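Local coordinates for SSO1986 (PDB 2X5Q), which is a Cmr7 subunit of the crRNA-containing CMR ribonucleoprotein complex, part of the CRISPR defence of Sulfolobus solfataricus against viruses and other mobile genetic elements, at residues A[10-16]-A[82-88]; A[71-75]-A[133-137]; A[90-96]-A[120-125]; A[107-111]-A[181-185]. All coordinates share one frame; numbering follows the deposited sequence.

Contact 1: residues A[10-16]-A[82-88]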
loop_
_atom_site.group_PDB
_atom_site.type_symbol
_atom_site.label_atom_id
_atom_site.label_comp_id
_atom_site.label_asym_id
_atom_site.label_seq_id
_atom_site.Cartn_x
_atom_site.Cartn_y
_atom_site.Cartn_z
ATOM N N GLU A 10 -15.181 13.101 -9.472
ATOM C CA GLU A 10 -14.766 11.914 -8.727
ATOM C C GLU A 10 -14.561 10.737 -9.683
ATOM O O GLU A 10 -15.356 10.529 -10.609
ATOM C CB GLU A 10 -15.779 11.543 -7.630
ATOM C CG GLU A 10 -15.751 12.494 -6.413
ATOM C CD GLU A 10 -16.448 11.934 -5.164
ATOM O OE1 GLU A 10 -16.524 12.671 -4.159
ATOM O OE2 GLU A 10 -16.904 10.765 -5.174
ATOM N N GLN A 11 -13.493 9.978 -9.460
ATOM C CA GLN A 11 -13.143 8.853 -10.331
ATOM C C GLN A 11 -13.300 7.509 -9.628
ATOM O O GLN A 11 -13.401 7.446 -8.413
ATOM C CB GLN A 11 -11.707 9.005 -10.834
ATOM C CG GLN A 11 -11.431 10.404 -11.440
ATOM C CD GLN A 11 -11.880 10.522 -12.887
ATOM O OE1 GLN A 11 -11.478 9.731 -13.730
ATOM N NE2 GLN A 11 -12.693 11.537 -13.188
ATOM N N VAL A 12 -13.337 6.445 -10.423
ATOM C CA VAL A 12 -13.303 5.082 -9.916
ATOM C C VAL A 12 -12.156 4.360 -10.623
ATOM O O VAL A 12 -11.943 4.556 -11.806
ATOM C CB VAL A 12 -14.653 4.332 -10.130
ATOM C CG1 VAL A 12 -15.008 4.232 -11.606
ATOM C CG2 VAL A 12 -14.612 2.938 -9.505
ATOM N N PHE A 13 -11.395 3.576 -9.873
ATOM C CA PHE A 13 -10.359 2.692 -10.443
ATOM C C PHE A 13 -10.998 1.462 -11.016
ATOM O O PHE A 13 -11.624 0.667 -10.289
ATOM C CB PHE A 13 -9.351 2.300 -9.355
ATOM C CG PHE A 13 -8.221 1.407 -9.824
ATOM C CD1 PHE A 13 -7.203 1.908 -10.634
ATOM C CD2 PHE A 13 -8.148 0.079 -9.416
ATOM C CE1 PHE A 13 -6.137 1.089 -11.030
ATOM C CE2 PHE A 13 -7.069 -0.759 -9.814
ATOM C CZ PHE A 13 -6.081 -0.253 -10.604
ATOM N N LEU A 14 -10.828 1.290 -12.322
ATOM C CA LEU A 14 -11.329 0.112 -13.014
ATOM C C LEU A 14 -10.125 -0.789 -13.246
ATOM O O LEU A 14 -9.298 -0.491 -14.109
ATOM C CB LEU A 14 -11.998 0.539 -14.329
ATOM C CG LEU A 14 -12.733 -0.443 -15.239
ATOM C CD1 LEU A 14 -13.524 0.336 -16.292
ATOM C CD2 LEU A 14 -11.820 -1.415 -15.922
ATOM N N PRO A 15 -9.998 -1.875 -12.456
ATOM C CA PRO A 15 -8.948 -2.855 -12.745
ATOM C C PRO A 15 -9.139 -3.505 -14.102
ATOM O O PRO A 15 -10.255 -3.928 -14.435
ATOM C CB PRO A 15 -9.107 -3.917 -11.634
ATOM C CG PRO A 15 -9.948 -3.294 -10.593
ATOM C CD PRO A 15 -10.804 -2.262 -11.288
ATOM N N ILE A 16 -8.068 -3.589 -14.887
ATOM C CA ILE A 16 -8.126 -4.294 -16.166
ATOM C C ILE A 16 -7.540 -5.702 -15.986
ATOM O O ILE A 16 -6.313 -5.869 -15.873
ATOM C CB ILE A 16 -7.379 -3.505 -17.255
ATOM C CG1 ILE A 16 -7.947 -2.083 -17.364
ATOM C CG2 ILE A 16 -7.446 -4.218 -18.619
ATOM C CD1 ILE A 16 -9.385 -2.016 -17.817
ATOM N N LYS A 82 -2.919 -2.818 -12.349
ATOM C CA LYS A 82 -3.106 -1.597 -13.125
ATOM C C LYS A 82 -4.565 -1.450 -13.546
ATOM O O LYS A 82 -5.314 -2.430 -13.625
ATOM C CB LYS A 82 -2.205 -1.608 -14.355
ATOM C CG LYS A 82 -0.701 -1.783 -14.017
ATOM C CD LYS A 82 0.157 -1.751 -15.255
ATOM C CE LYS A 82 1.322 -2.715 -15.166
ATOM N NZ LYS A 82 2.177 -2.627 -16.391
ATOM N N GLY A 83 -4.971 -0.206 -13.772
ATOM C CA GLY A 83 -6.311 0.093 -14.215
ATOM C C GLY A 83 -6.426 1.509 -14.739
ATOM O O GLY A 83 -5.438 2.281 -14.790
ATOM N N ILE A 84 -7.628 1.850 -15.164
ATOM C CA ILE A 84 -7.880 3.190 -15.654
ATOM C C ILE A 84 -8.717 3.889 -14.612
ATOM O O ILE A 84 -9.366 3.239 -13.776
ATOM C CB ILE A 84 -8.560 3.204 -17.039
ATOM C CG1 ILE A 84 -9.856 2.386 -17.049
ATOM C CG2 ILE A 84 -7.577 2.707 -18.112
ATOM C CD1 ILE A 84 -10.638 2.551 -18.328
ATOM N N LEU A 85 -8.671 5.215 -14.658
ATOM C CA LEU A 85 -9.476 6.037 -13.804
ATOM C C LEU A 85 -10.493 6.730 -14.686
ATOM O O LEU A 85 -10.135 7.424 -15.654
ATOM C CB LEU A 85 -8.623 7.067 -13.078
ATOM C CG LEU A 85 -7.730 6.550 -11.956
ATOM C CD1 LEU A 85 -6.699 7.617 -11.596
ATOM C CD2 LEU A 85 -8.559 6.119 -10.719
ATOM N N ILE A 86 -11.764 6.527 -14.362
ATOM C CA ILE A 86 -12.859 7.063 -15.150
ATOM C C ILE A 86 -13.881 7.688 -14.225
ATOM O O ILE A 86 -13.963 7.307 -13.068
ATOM C CB ILE A 86 -13.518 5.970 -16.008
ATOM C CG1 ILE A 86 -14.145 4.863 -15.132
ATOM C CG2 ILE A 86 -12.471 5.377 -16.999
ATOM C CD1 ILE A 86 -14.799 3.752 -15.932
ATOM N N SER A 87 -14.644 8.655 -14.735
ATOM C CA SER A 87 -15.743 9.235 -13.969
ATOM C C SER A 87 -16.855 8.210 -13.780
ATOM O O SER A 87 -17.422 7.681 -14.748
ATOM C CB SER A 87 -16.298 10.496 -14.628
ATOM O OG SER A 87 -17.485 10.883 -13.978
ATOM N N GLY A 88 -17.176 7.954 -12.521
ATOM C CA GLY A 88 -18.086 6.872 -12.197
ATOM C C GLY A 88 -18.028 6.494 -10.738
ATOM O O GLY A 88 -17.486 7.229 -9.906
HETATM O O HOH W 1 -17.976 11.257 -10.843
HETATM O O HOH W 2 -4.025 -4.826 -14.672
#

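Contact 2: residues A[71-75]-A[133-137]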
loop_
_atom_site.group_PDB
_atom_site.type_symbol
_atom_site.label_atom_id
_atom_site.label_comp_id
_atom_site.label_asym_id
_atom_site.label_seq_id
_atom_site.Cartn_x
_atom_site.Cartn_y
_atom_site.Cartn_z
ATOM N N LEU A 71 -9.722 -5.825 -4.914
ATOM C CA LEU A 71 -8.301 -5.647 -4.661
ATOM C C LEU A 71 -7.952 -6.022 -3.218
ATOM O O LEU A 71 -8.722 -5.756 -2.285
ATOM C CB LEU A 71 -7.916 -4.196 -4.892
ATOM C CG LEU A 71 -8.154 -3.622 -6.299
ATOM C CD1 LEU A 71 -8.198 -2.087 -6.237
ATOM C CD2 LEU A 71 -7.074 -4.099 -7.222
ATOM N N VAL A 72 -6.768 -6.604 -3.052
ATOM C CA VAL A 72 -6.289 -7.060 -1.752
ATOM C C VAL A 72 -4.909 -6.489 -1.456
ATOM O O VAL A 72 -3.977 -6.685 -2.238
ATOM C CB VAL A 72 -6.202 -8.593 -1.696
ATOM C CG1 VAL A 72 -5.642 -9.040 -0.335
ATOM C CG2 VAL A 72 -7.591 -9.210 -1.945
ATOM N N PRO A 73 -4.765 -5.798 -0.315
ATOM C CA PRO A 73 -3.442 -5.274 0.016
ATOM C C PRO A 73 -2.540 -6.421 0.460
ATOM O O PRO A 73 -2.897 -7.171 1.360
ATOM C CB PRO A 73 -3.729 -4.289 1.156
ATOM C CG PRO A 73 -4.948 -4.835 1.825
ATOM C CD PRO A 73 -5.768 -5.463 0.717
ATOM N N THR A 74 -1.403 -6.570 -0.201
ATOM C CA THR A 74 -0.504 -7.691 0.028
ATOM C C THR A 74 0.759 -7.318 0.795
ATOM O O THR A 74 1.491 -8.201 1.271
ATOM C CB THR A 74 -0.112 -8.333 -1.293
ATOM O OG1 THR A 74 0.725 -7.440 -2.037
ATOM C CG2 THR A 74 -1.377 -8.649 -2.111
ATOM N N PHE A 75 1.017 -6.021 0.921
ATOM C CA PHE A 75 2.194 -5.529 1.638
ATOM C C PHE A 75 3.495 -6.033 1.020
ATOM O O PHE A 75 4.489 -6.256 1.717
ATOM C CB PHE A 75 2.073 -5.850 3.126
ATOM C CG PHE A 75 0.959 -5.105 3.777
ATOM C CD1 PHE A 75 1.176 -3.836 4.307
ATOM C CD2 PHE A 75 -0.329 -5.624 3.795
ATOM C CE1 PHE A 75 0.124 -3.119 4.878
ATOM C CE2 PHE A 75 -1.368 -4.919 4.369
ATOM C CZ PHE A 75 -1.145 -3.667 4.909
ATOM N N GLN A 133 -8.789 -5.957 8.798
ATOM C CA GLN A 133 -8.013 -7.188 8.725
ATOM C C GLN A 133 -7.821 -7.665 7.298
ATOM O O GLN A 133 -8.704 -7.529 6.454
ATOM C CB GLN A 133 -8.678 -8.309 9.523
ATOM C CG GLN A 133 -8.859 -8.015 10.985
ATOM C CD GLN A 133 -9.078 -9.265 11.820
ATOM O OE1 GLN A 133 -8.234 -10.161 11.846
ATOM N NE2 GLN A 133 -10.207 -9.318 12.530
ATOM N N VAL A 134 -6.643 -8.216 7.025
ATOM C CA VAL A 134 -6.426 -8.974 5.810
ATOM C C VAL A 134 -5.720 -10.288 6.157
ATOM O O VAL A 134 -4.763 -10.306 6.931
ATOM C CB VAL A 134 -5.654 -8.165 4.766
ATOM C CG1 VAL A 134 -4.205 -7.991 5.167
ATOM C CG2 VAL A 134 -5.762 -8.824 3.428
ATOM N N ASP A 135 -6.235 -11.383 5.605
ATOM C CA ASP A 135 -5.707 -12.719 5.863
ATOM C C ASP A 135 -4.934 -13.193 4.639
ATOM O O ASP A 135 -5.522 -13.452 3.583
ATOM C CB ASP A 135 -6.855 -13.677 6.167
ATOM C CG ASP A 135 -6.390 -15.075 6.482
ATOM O OD1 ASP A 135 -5.168 -15.321 6.552
ATOM O OD2 ASP A 135 -7.264 -15.944 6.685
ATOM N N LEU A 136 -3.622 -13.324 4.794
ATOM C CA LEU A 136 -2.751 -13.720 3.690
ATOM C C LEU A 136 -2.164 -15.105 3.926
ATOM O O LEU A 136 -1.143 -15.470 3.329
ATOM C CB LEU A 136 -1.642 -12.681 3.518
ATOM C CG LEU A 136 -2.151 -11.273 3.206
ATOM C CD1 LEU A 136 -1.046 -10.240 3.384
ATOM C CD2 LEU A 136 -2.748 -11.221 1.787
ATOM N N ARG A 137 -2.818 -15.878 4.794
ATOM C CA ARG A 137 -2.435 -17.268 5.025
ATOM C C ARG A 137 -2.815 -18.125 3.831
ATOM O O ARG A 137 -3.936 -18.030 3.334
ATOM C CB ARG A 137 -3.151 -17.828 6.248
ATOM C CG ARG A 137 -2.545 -17.382 7.580
ATOM C CD ARG A 137 -3.395 -17.862 8.732
ATOM N NE ARG A 137 -4.760 -17.356 8.619
ATOM C CZ ARG A 137 -5.749 -17.704 9.429
ATOM N NH1 ARG A 137 -5.529 -18.544 10.417
ATOM N NH2 ARG A 137 -6.957 -17.194 9.256
#

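Contact 3: residues A[90-96]-A[120-125]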
loop_
_atom_site.group_PDB
_atom_site.type_symbol
_atom_site.label_atom_id
_atom_site.label_comp_id
_atom_site.label_asym_id
_atom_site.label_seq_id
_atom_site.Cartn_x
_atom_site.Cartn_y
_atom_site.Cartn_z
ATOM N N ILE A 90 -18.416 2.870 -7.762
ATOM C CA ILE A 90 -18.598 1.472 -7.431
ATOM C C ILE A 90 -20.058 1.306 -7.003
ATOM O O ILE A 90 -20.491 1.905 -6.027
ATOM C CB ILE A 90 -17.605 1.043 -6.331
ATOM C CG1 ILE A 90 -16.171 1.272 -6.824
ATOM C CG2 ILE A 90 -17.795 -0.427 -5.966
ATOM C CD1 ILE A 90 -15.109 1.158 -5.784
ATOM N N LEU A 91 -20.825 0.533 -7.768
ATOM C CA LEU A 91 -22.247 0.301 -7.481
ATOM C C LEU A 91 -22.479 -0.886 -6.558
ATOM O O LEU A 91 -23.421 -0.890 -5.769
ATOM C CB LEU A 91 -23.049 0.083 -8.768
ATOM C CG LEU A 91 -23.495 1.326 -9.543
ATOM C CD1 LEU A 91 -24.578 0.941 -10.545
ATOM C CD2 LEU A 91 -24.006 2.414 -8.626
ATOM N N LYS A 92 -21.632 -1.898 -6.680
ATOM C CA LYS A 92 -21.688 -3.051 -5.803
ATOM C C LYS A 92 -20.265 -3.386 -5.401
ATOM O O LYS A 92 -19.361 -3.415 -6.245
ATOM C CB LYS A 92 -22.363 -4.241 -6.502
ATOM C CG LYS A 92 -22.354 -5.497 -5.689
ATOM C CD LYS A 92 -22.966 -6.662 -6.439
ATOM C CE LYS A 92 -21.993 -7.260 -7.429
ATOM N NZ LYS A 92 -22.597 -8.418 -8.129
ATOM N N GLY A 93 -20.067 -3.618 -4.110
ATOM C CA GLY A 93 -18.741 -3.892 -3.574
ATOM C C GLY A 93 -18.300 -2.843 -2.569
ATOM O O GLY A 93 -18.871 -1.756 -2.493
ATOM N N ASN A 94 -17.276 -3.192 -1.796
ATOM C CA ASN A 94 -16.680 -2.287 -0.834
ATOM C C ASN A 94 -15.790 -1.320 -1.567
ATOM O O ASN A 94 -15.028 -1.728 -2.446
ATOM C CB ASN A 94 -15.822 -3.054 0.167
ATOM C CG ASN A 94 -16.574 -4.123 0.861
ATOM O OD1 ASN A 94 -16.179 -5.296 0.820
ATOM N ND2 ASN A 94 -17.693 -3.753 1.492
ATOM N N HIS A 95 -15.886 -0.045 -1.211
ATOM C CA HIS A 95 -15.069 0.993 -1.831
ATOM C C HIS A 95 -14.241 1.708 -0.778
ATOM O O HIS A 95 -14.726 1.976 0.329
ATOM C CB HIS A 95 -15.921 2.016 -2.593
ATOM C CG HIS A 95 -17.015 2.618 -1.783
ATOM N ND1 HIS A 95 -16.967 3.908 -1.302
ATOM C CD2 HIS A 95 -18.196 2.105 -1.371
ATOM C CE1 HIS A 95 -18.071 4.161 -0.622
ATOM N NE2 HIS A 95 -18.832 3.082 -0.646
ATOM N N PHE A 96 -12.995 1.999 -1.133
ATOM C CA PHE A 96 -12.130 2.830 -0.328
ATOM C C PHE A 96 -11.866 4.094 -1.143
ATOM O O PHE A 96 -11.496 4.026 -2.308
ATOM C CB PHE A 96 -10.826 2.093 -0.007
ATOM C CG PHE A 96 -9.895 2.883 0.863
ATOM C CD1 PHE A 96 -9.972 2.799 2.239
ATOM C CD2 PHE A 96 -8.959 3.741 0.296
ATOM C CE1 PHE A 96 -9.124 3.561 3.042
ATOM C CE2 PHE A 96 -8.113 4.497 1.091
ATOM C CZ PHE A 96 -8.192 4.399 2.460
ATOM N N PHE A 120 -10.677 9.591 -5.943
ATOM C CA PHE A 120 -11.008 8.330 -6.598
ATOM C C PHE A 120 -11.256 7.210 -5.601
ATOM O O PHE A 120 -10.749 7.240 -4.474
ATOM C CB PHE A 120 -9.940 7.926 -7.624
ATOM C CG PHE A 120 -8.662 7.411 -7.028
ATOM C CD1 PHE A 120 -8.348 6.061 -7.080
ATOM C CD2 PHE A 120 -7.742 8.283 -6.467
ATOM C CE1 PHE A 120 -7.167 5.595 -6.552
ATOM C CE2 PHE A 120 -6.562 7.826 -5.955
ATOM C CZ PHE A 120 -6.272 6.471 -5.981
ATOM N N SER A 121 -12.047 6.231 -6.028
ATOM C CA SER A 121 -12.363 5.072 -5.190
ATOM C C SER A 121 -11.845 3.757 -5.798
ATOM O O SER A 121 -11.852 3.591 -7.014
ATOM C CB SER A 121 -13.871 4.991 -4.976
ATOM O OG SER A 121 -14.326 6.102 -4.226
ATOM N N LEU A 122 -11.425 2.838 -4.922
ATOM C CA LEU A 122 -10.924 1.509 -5.274
ATOM C C LEU A 122 -11.872 0.455 -4.726
ATOM O O LEU A 122 -12.331 0.607 -3.609
ATOM C CB LEU A 122 -9.579 1.259 -4.586
ATOM C CG LEU A 122 -8.512 2.336 -4.743
ATOM C CD1 LEU A 122 -7.422 2.130 -3.713
ATOM C CD2 LEU A 122 -7.965 2.331 -6.176
ATOM N N PRO A 123 -12.118 -0.637 -5.483
ATOM C CA PRO A 123 -12.859 -1.800 -4.977
ATOM C C PRO A 123 -11.977 -2.751 -4.148
ATOM O O PRO A 123 -11.142 -3.454 -4.721
ATOM C CB PRO A 123 -13.331 -2.489 -6.261
ATOM C CG PRO A 123 -12.300 -2.135 -7.286
ATOM C CD PRO A 123 -11.690 -0.828 -6.884
ATOM N N ILE A 124 -12.175 -2.775 -2.823
ATOM C CA ILE A 124 -11.327 -3.577 -1.908
ATOM C C ILE A 124 -12.066 -4.662 -1.115
ATOM O O ILE A 124 -13.281 -4.602 -0.953
ATOM C CB ILE A 124 -10.622 -2.694 -0.884
ATOM C CG1 ILE A 124 -11.654 -1.879 -0.084
ATOM C CG2 ILE A 124 -9.617 -1.798 -1.584
ATOM C CD1 ILE A 124 -11.196 -1.504 1.326
ATOM N N LYS A 125 -11.316 -5.647 -0.631
ATOM C CA LYS A 125 -11.809 -6.635 0.341
ATOM C C LYS A 125 -10.912 -7.859 0.337
ATOM O O LYS A 125 -9.692 -7.725 0.486
ATOM C CB LYS A 125 -13.264 -7.048 0.075
ATOM C CG LYS A 125 -13.746 -8.233 0.910
ATOM C CD LYS A 125 -15.250 -8.195 1.119
ATOM C CE LYS A 125 -15.768 -9.485 1.734
ATOM N NZ LYS A 125 -17.081 -9.245 2.403
#

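Contact 4: residues A[107-111]-A[181-185]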
loop_
_atom_site.group_PDB
_atom_site.type_symbol
_atom_site.label_atom_id
_atom_site.label_comp_id
_atom_site.label_asym_id
_atom_site.label_seq_id
_atom_site.Cartn_x
_atom_site.Cartn_y
_atom_site.Cartn_z
ATOM N N TYR A 107 0.878 6.998 -8.860
ATOM C CA TYR A 107 1.718 6.215 -9.765
ATOM C C TYR A 107 1.000 6.019 -11.106
ATOM O O TYR A 107 0.413 4.959 -11.385
ATOM C CB TYR A 107 2.091 4.886 -9.119
ATOM C CG TYR A 107 3.137 4.065 -9.850
ATOM C CD1 TYR A 107 3.784 4.539 -10.989
ATOM C CD2 TYR A 107 3.526 2.824 -9.354
ATOM C CE1 TYR A 107 4.744 3.794 -11.624
ATOM C CE2 TYR A 107 4.484 2.065 -9.997
ATOM C CZ TYR A 107 5.076 2.544 -11.135
ATOM O OH TYR A 107 6.037 1.819 -11.782
ATOM N N ILE A 108 1.072 7.059 -11.937
ATOM C CA ILE A 108 0.365 7.095 -13.209
ATOM C C ILE A 108 1.391 6.916 -14.326
ATOM O O ILE A 108 2.397 7.620 -14.352
ATOM C CB ILE A 108 -0.404 8.446 -13.368
ATOM C CG1 ILE A 108 -1.505 8.593 -12.302
ATOM C CG2 ILE A 108 -0.990 8.586 -14.771
ATOM C CD1 ILE A 108 -2.150 10.029 -12.244
ATOM N N ILE A 109 1.160 5.977 -15.239
ATOM C CA ILE A 109 2.039 5.816 -16.402
ATOM C C ILE A 109 1.358 6.235 -17.709
ATOM O O ILE A 109 0.136 6.394 -17.756
ATOM C CB ILE A 109 2.599 4.374 -16.522
ATOM C CG1 ILE A 109 1.473 3.348 -16.557
ATOM C CG2 ILE A 109 3.530 4.084 -15.349
ATOM C CD1 ILE A 109 1.906 2.005 -17.071
ATOM N N ARG A 110 2.171 6.428 -18.753
ATOM C CA ARG A 110 1.716 6.961 -20.034
ATOM C C ARG A 110 1.014 8.294 -19.764
ATOM O O ARG A 110 -0.118 8.502 -20.190
ATOM C CB ARG A 110 0.760 5.998 -20.742
ATOM C CG ARG A 110 1.259 4.566 -20.889
ATOM C CD ARG A 110 2.328 4.472 -21.917
ATOM N NE ARG A 110 2.779 3.091 -22.131
ATOM C CZ ARG A 110 2.529 2.335 -23.206
ATOM N NH1 ARG A 110 1.787 2.776 -24.222
ATOM N NH2 ARG A 110 3.029 1.101 -23.256
ATOM N N LYS A 111 1.679 9.172 -19.018
ATOM C CA LYS A 111 1.034 10.407 -18.528
ATOM C C LYS A 111 0.686 11.365 -19.665
ATOM O O LYS A 111 1.491 11.586 -20.558
ATOM C CB LYS A 111 1.911 11.133 -17.497
ATOM C CG LYS A 111 1.723 10.681 -16.075
ATOM C CD LYS A 111 2.453 11.628 -15.086
ATOM C CE LYS A 111 1.575 12.820 -14.634
ATOM N NZ LYS A 111 2.058 13.513 -13.367
ATOM N N ASP A 181 -1.429 -1.340 -27.009
ATOM C CA ASP A 181 -1.312 -0.711 -25.682
ATOM C C ASP A 181 -1.904 -1.595 -24.580
ATOM O O ASP A 181 -1.244 -1.885 -23.570
ATOM C CB ASP A 181 -2.037 0.645 -25.659
ATOM C CG ASP A 181 -1.223 1.768 -26.275
ATOM O OD1 ASP A 181 -0.135 1.500 -26.824
ATOM O OD2 ASP A 181 -1.679 2.930 -26.215
ATOM N N VAL A 182 -3.149 -2.020 -24.775
ATOM C CA VAL A 182 -3.843 -2.835 -23.771
ATOM C C VAL A 182 -3.090 -4.129 -23.491
ATOM O O VAL A 182 -2.897 -4.496 -22.333
ATOM C CB VAL A 182 -5.313 -3.100 -24.169
ATOM C CG1 VAL A 182 -5.945 -4.160 -23.294
ATOM C CG2 VAL A 182 -6.116 -1.795 -24.075
ATOM N N GLU A 183 -2.622 -4.795 -24.541
ATOM C CA GLU A 183 -1.897 -6.039 -24.370
ATOM C C GLU A 183 -0.525 -5.831 -23.704
ATOM O O GLU A 183 -0.132 -6.632 -22.863
ATOM C CB GLU A 183 -1.759 -6.770 -25.716
ATOM C CG GLU A 183 -1.113 -8.150 -25.620
ATOM C CD GLU A 183 -1.700 -9.038 -24.526
ATOM O OE1 GLU A 183 -2.879 -8.859 -24.134
ATOM O OE2 GLU A 183 -0.964 -9.920 -24.049
ATOM N N GLU A 184 0.163 -4.741 -24.054
ATOM C CA GLU A 184 1.458 -4.383 -23.456
ATOM C C GLU A 184 1.364 -4.058 -21.978
ATOM O O GLU A 184 2.170 -4.514 -21.175
ATOM C CB GLU A 184 2.061 -3.145 -24.138
ATOM C CG GLU A 184 2.732 -3.393 -25.464
ATOM C CD GLU A 184 2.998 -2.106 -26.266
ATOM O OE1 GLU A 184 2.629 -0.977 -25.823
ATOM O OE2 GLU A 184 3.558 -2.231 -27.376
ATOM N N ILE A 185 0.406 -3.210 -21.639
ATOM C CA ILE A 185 0.376 -2.568 -20.330
ATOM C C ILE A 185 -0.189 -3.416 -19.203
ATOM O O ILE A 185 0.375 -3.446 -18.125
ATOM C CB ILE A 185 -0.450 -1.247 -20.384
ATOM C CG1 ILE A 185 0.241 -0.230 -21.286
ATOM C CG2 ILE A 185 -0.651 -0.652 -18.994
ATOM C CD1 ILE A 185 -0.718 0.834 -21.760
HETATM O O HOH W 3 -0.134 4.899 -24.833
#

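Contact 1: residues A[10-16]-A[82-88]
Leu-14 and Ile-84, a hydrogen-bonded pair of two antiparallel strands, lie side by side and point the same way, as do Val-12 and Ile-86, a second such pair on the same face of the sheet. Leu-14 CB meets Ile-84 CG1 at 3.9 Å, and Val-12 CG1 meets Ile-86 CG1 at 3.7 Å. A diagonal contact joins the two pairs, Leu-14 CD1 lying 3.7 Å from Ile-86 CD1. Helix 148-162 covers this face, with Ile-162 against Leu-14 and Ile-86.

Phe-13 and Leu-85 occupy the other face. With CG anti to the backbone N (chi1 -179°), the Phe-13 ring is carried along the neighbouring strand, where CE1 comes within 3.2 Å of Gly-83 N; Leu-85 CD2 stands at the ring's edge. Gly-83, lacking a side chain, leaves this ground to the ring.

Backbone evidence for the pairing is direct: Leu-14 N donates to Ile-84 O at 2.8 Å with an N-H...O angle of 177°, and Ile-16 N extends the series to Lys-82 O at 3.2 Å. The chemistry therefore implies a strand pair fixed by main-chain bonds, with apolar side chains on both faces and the Gln-11 amide bonded to Gln-43 and Val-45.

Contact 2: residues A[71-75]-A[133-137]
Val-72 and Val-134 meet through their methyl groups where the two-stranded antiparallel sheet formed by 62-65 and 70-73 packs against the short strand 134-135. The backbones remain well apart, the nearest CA atoms, those of Thr-74 and Leu-136, being 7.4 Å from each other, so side chains span the gap, those of 133-137 meeting both side chains and carbonyl oxygens of 71-75. Val-134 CG2 is the leading bump: it comes to 3.8 Å from Val-72 CG1 and also faces the Pro-73 ring, with Pro-73 CD 4.3 Å away. The hollow it enters is thus bordered by a valine methyl, a proline ring and the Pro-73 carbonyl. A chi1 of 72° sets CG2 opposite the backbone N, toward Val-72, and turns the other branch, CG1, toward Phe-75, where it stands oblique to the ring, nearest CE2.

The two valines cross at a slant, whereas Val-72 and Leu-136 run antiparallel past one another. The methyls of Leu-136 sit astride Pro-73 O, CD2 toward Val-72 CG1 and CD1 3.9 Å from Thr-74 O. Ile-191 of strand 188-193 packs on both Val-72 and Leu-136.

Val-134 and Asp-135 also pair in parallel with a strand of the second subunit, continuing a sheet across the interface. Behind the packed face, Asp-135 and Arg-137 form a side-on salt bridge, and an Asx turn closes as Arg-137 N donates to Asp-135 OD1 at 3.0 Å.

Contact 3: residues A[90-96]-A[120-125]
Main-chain hydrogen bonds define the pairing of Phe-96 with Leu-122: Phe-96 N donates to Leu-122 O and Leu-122 N to Phe-96 O, both at 2.9 Å and both in the acceptor's carbonyl plane. A third bond, Ile-124 N to Asn-94 O at 3.1 Å, is more bent, its donor standing 39° out of the carbonyl plane, and carries the pairing on to Asn-94 and Ile-124. CA-H...O contacts accompany it, including His-95 CA to Leu-122 O at 3.3 Å.

Apolar contacts occupy both faces. Ile-90 presses its CD1 tip onto the Leu-122 to Pro-123 peptide link, 3.5 Å from Pro-123 N, and also touches the proline ring. On the other face, Ile-124 CD1 lies 3.9 Å from Phe-96 CB; chi1 of 57° places CG1 between the backbone N and carbonyl carbon, directing that branch toward the phenylalanine. The second subunit packs here through its Tyr-132 on Ile-124 and its Gln-133 on Phe-96.

At the rim, Asn-94 OD1 lies close against the methylenes of Lys-125, a van der Waals approach. The chemistry implies a strand pair held by backbone bonds, with Ile-90 packed on the Pro-123 side while Phe-96 and Ile-124 face the second subunit.

Contact 4: residues A[107-111]-A[181-185]
The backbones of strand 108-109 and helix 172-185 stay apart, the nearest CA atoms, of Ile-109 and Ile-185, being 9.4 Å from each other, so the contact is made by side chains. Ile-109 CD1 reaches Ile-185 CG2 at 4.2 Å, the two side chains passing alongside each other head to tail.

Arg-110 does most of the work. Its chain bends at chi2 (-73°) and brings the guanidinium over Ile-185, whose CD1 sits 3.8 Å above the guanidinium plane, over its centre. The edge of the same group serves the acids: NH2 points almost straight at Glu-184 OE1, 3.3 Å away with an N-H...O angle of 174°, while NH1 reaches Asp-181 OD1 at 3.5 Å; both bonds are weak.

Strand 108-109 pairs with strand 52-60 in the mixed sheet, and this salt-bridge network of Arg-110, Asp-181 and Glu-184 ties that part of the sheet to the helix. The guanidinium and Asp-181 carboxylate planes stand 87° apart. Asp-181 has firmer partners elsewhere, Lys-177 at OD1 and the backbone N of Leu-53 at OD2. Water 3 joins the pair a second way, accepting from Arg-110 NH1 at 2.9 Å and donating to Asp-181 OD2.

From the N terminus, strand 11-15 first meets strand 80-86, and contact 1 closes a loop rich in strands and without helix. Inside that loop the chain passes 71-75, whose partner 133-137 comes later, so contacts 1 and 2 cross. Contact 3 (90-96 with 120-125) begins after contact 1 closes and is nested within contact 2. Contact 4 starts at 107-111, between the halves of contacts 2 and 3, and crosses both on its way to helix 172-185. Contacts 1 and 3 share the mixed sheet, where strand 11-15 neighbours 117-123, and contact 4 joins it to helix 172-185; contact 2 lies outward, and contacts 2 and 3 both touch the second subunit.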